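Local structure of female germline-specific tumor suppressor gld-1 (Caenorhabditis elegans, 3K6T) at residues A11-E16 and D36-V41. The protein binds UACUCAU-type sequences in target mRNAs to control their translation in the germline and embryo, and pairs as a homodimer through its Qua1 domain. Sequence-based numbering, arbitrary orientation.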
loop_
_atom_site.group_PDB
_atom_site.type_symbol
_atom_site.label_atom_id
_atom_site.label_comp_id
_atom_site.label_asym_id
_atom_site.label_seq_id
_atom_site.Cartn_x
_atom_site.Cartn_y
_atom_site.Cartn_z
ATOM N N ALA A 11 -7.755 -3.778 -10.861
ATOM C CA ALA A 11 -9.047 -3.112 -10.886
ATOM C C ALA A 11 -9.499 -2.740 -9.475
ATOM O O ALA A 11 -9.980 -1.634 -9.242
ATOM C CB ALA A 11 -10.082 -3.997 -11.565
ATOM N N ASP A 12 -9.346 -3.666 -8.534
ATOM C CA ASP A 12 -9.729 -3.402 -7.148
ATOM C C ASP A 12 -8.921 -2.245 -6.561
ATOM O O ASP A 12 -9.471 -1.372 -5.891
ATOM C CB ASP A 12 -9.570 -4.658 -6.285
ATOM C CG ASP A 12 -10.656 -5.695 -6.549
ATOM O OD1 ASP A 12 -11.726 -5.316 -7.071
ATOM O OD2 ASP A 12 -10.441 -6.885 -6.231
ATOM N N LEU A 13 -7.618 -2.234 -6.820
ATOM C CA LEU A 13 -6.756 -1.174 -6.291
ATOM C C LEU A 13 -7.158 0.175 -6.860
ATOM O O LEU A 13 -7.249 1.173 -6.143
ATOM C CB LEU A 13 -5.287 -1.446 -6.628
ATOM C CG LEU A 13 -4.664 -2.734 -6.094
ATOM C CD1 LEU A 13 -3.276 -2.889 -6.695
ATOM C CD2 LEU A 13 -4.603 -2.741 -4.569
ATOM N N VAL A 14 -7.397 0.200 -8.165
ATOM C CA VAL A 14 -7.780 1.432 -8.835
ATOM C C VAL A 14 -9.116 1.939 -8.313
ATOM O O VAL A 14 -9.296 3.138 -8.108
ATOM C CB VAL A 14 -7.841 1.253 -10.374
ATOM C CG1 VAL A 14 -8.450 2.480 -11.029
ATOM C CG2 VAL A 14 -6.440 0.969 -10.937
ATOM N N LYS A 15 -10.062 1.035 -8.098
ATOM C CA LYS A 15 -11.328 1.442 -7.499
ATOM C C LYS A 15 -11.113 2.037 -6.100
ATOM O O LYS A 15 -11.752 3.023 -5.736
ATOM C CB LYS A 15 -12.310 0.268 -7.430
ATOM C CG LYS A 15 -13.758 0.695 -7.257
ATOM C CD LYS A 15 -14.619 -0.415 -6.661
ATOM C CE LYS A 15 -16.028 0.084 -6.343
ATOM N NZ LYS A 15 -16.790 -0.856 -5.467
ATOM N N GLU A 16 -10.220 1.437 -5.313
ATOM C CA GLU A 16 -9.954 1.946 -3.962
ATOM C C GLU A 16 -9.297 3.322 -4.033
ATOM O O GLU A 16 -9.593 4.202 -3.226
ATOM C CB GLU A 16 -9.101 0.962 -3.145
ATOM C CG GLU A 16 -9.861 -0.308 -2.754
ATOM C CD GLU A 16 -9.130 -1.177 -1.746
ATOM O OE1 GLU A 16 -8.249 -0.662 -1.021
ATOM O OE2 GLU A 16 -9.451 -2.383 -1.673
ATOM N N ASP A 36 2.240 2.869 -5.028
ATOM C CA ASP A 36 3.367 1.943 -5.147
ATOM C C ASP A 36 2.867 0.567 -5.594
ATOM O O ASP A 36 3.479 -0.074 -6.441
ATOM C CB ASP A 36 4.092 1.760 -3.810
ATOM C CG ASP A 36 4.912 2.976 -3.383
ATOM O OD1 ASP A 36 5.082 3.922 -4.176
ATOM O OD2 ASP A 36 5.398 2.969 -2.226
ATOM N N GLU A 37 1.774 0.101 -4.994
ATOM C CA GLU A 37 1.250 -1.246 -5.278
ATOM C C GLU A 37 0.663 -1.320 -6.693
ATOM O O GLU A 37 0.818 -2.315 -7.392
ATOM C CB GLU A 37 0.205 -1.667 -4.222
ATOM C CG GLU A 37 -0.389 -3.065 -4.406
ATOM C CD GLU A 37 0.618 -4.191 -4.140
ATOM O OE1 GLU A 37 1.837 -3.919 -4.038
ATOM O OE2 GLU A 37 0.186 -5.357 -4.025
ATOM N N ILE A 38 -0.009 -0.256 -7.107
ATOM C CA ILE A 38 -0.552 -0.184 -8.459
ATOM C C ILE A 38 0.585 -0.272 -9.476
ATOM O O ILE A 38 0.502 -1.025 -10.447
ATOM C CB ILE A 38 -1.386 1.097 -8.649
ATOM C CG1 ILE A 38 -2.680 0.988 -7.831
ATOM C CG2 ILE A 38 -1.681 1.346 -10.137
ATOM C CD1 ILE A 38 -3.544 2.244 -7.848
ATOM N N GLY A 39 1.655 0.480 -9.222
ATOM C CA GLY A 39 2.849 0.452 -10.051
ATOM C C GLY A 39 3.464 -0.932 -10.156
ATOM O O GLY A 39 3.774 -1.396 -11.248
ATOM N N ARG A 40 3.622 -1.600 -9.020
ATOM C CA ARG A 40 4.200 -2.939 -8.992
ATOM C C ARG A 40 3.354 -3.961 -9.765
ATOM O O ARG A 40 3.888 -4.825 -10.455
ATOM C CB ARG A 40 4.390 -3.414 -7.553
ATOM C CG ARG A 40 4.998 -4.814 -7.459
ATOM C CD ARG A 40 4.931 -5.365 -6.035
ATOM N NE ARG A 40 3.575 -5.758 -5.648
ATOM C CZ ARG A 40 2.986 -6.887 -6.032
ATOM N NH1 ARG A 40 3.624 -7.741 -6.825
ATOM N NH2 ARG A 40 1.751 -7.160 -5.629
ATOM N N VAL A 41 2.037 -3.870 -9.619
ATOM C CA VAL A 41 1.121 -4.768 -10.312
ATOM C C VAL A 41 1.128 -4.535 -11.833
ATOM O O VAL A 41 1.116 -5.483 -12.608
ATOM C CB VAL A 41 -0.319 -4.632 -9.768
ATOM C CG1 VAL A 41 -1.292 -5.470 -10.605
ATOM C CG2 VAL A 41 -0.371 -5.070 -8.324
#
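L13 carries most of the apolar contact, reaching from segment 11-16 into segment 36-41. L13 CB lies 3.8 Å from I38 CG1. L13 CD1 touches the aliphatic part of E37, 3.7 Å from E37 CG, and also V41, 4.0 Å from V41 CG2. With CG anti to the carbonyl carbon (chi1 -60°) and the chain extended at chi2, CD1 of L13 faces both E37 and V41. I38 runs the other way, and I38 CD1 comes loosely against V14, 4.4 Å from V14 CG2.

The two segments belong to helices 7-20 and 28-49, the antiparallel hairpin of the Qua1 homodimerization domain. Their local axes cross at -154° and are 10.0 Å apart at closest approach. No hydrogen bond joins the two segments.

A salt bridge lies within segment 36-41, between R40 and E37. R40 grips the carboxylate of E37 side-on. R40 NE donates to E37 OE1 at 3.0 Å, and R40 NH2 to E37 OE2 at 2.9 Å, both nearly straight. The oxygens lie in the guanidinium plane, but R40 meets the carboxylate from above its plane. Y9 OH also bonds E37 OE2, and R40 NH2 also bonds the carbonyl of H3.

At the homodimer interface, L33 of the second subunit packs on E37, and N29 of that subunit packs on L13. In the same interface E16 takes hydrogen bonds from the backbone N of N29 and V30 of the second subunit.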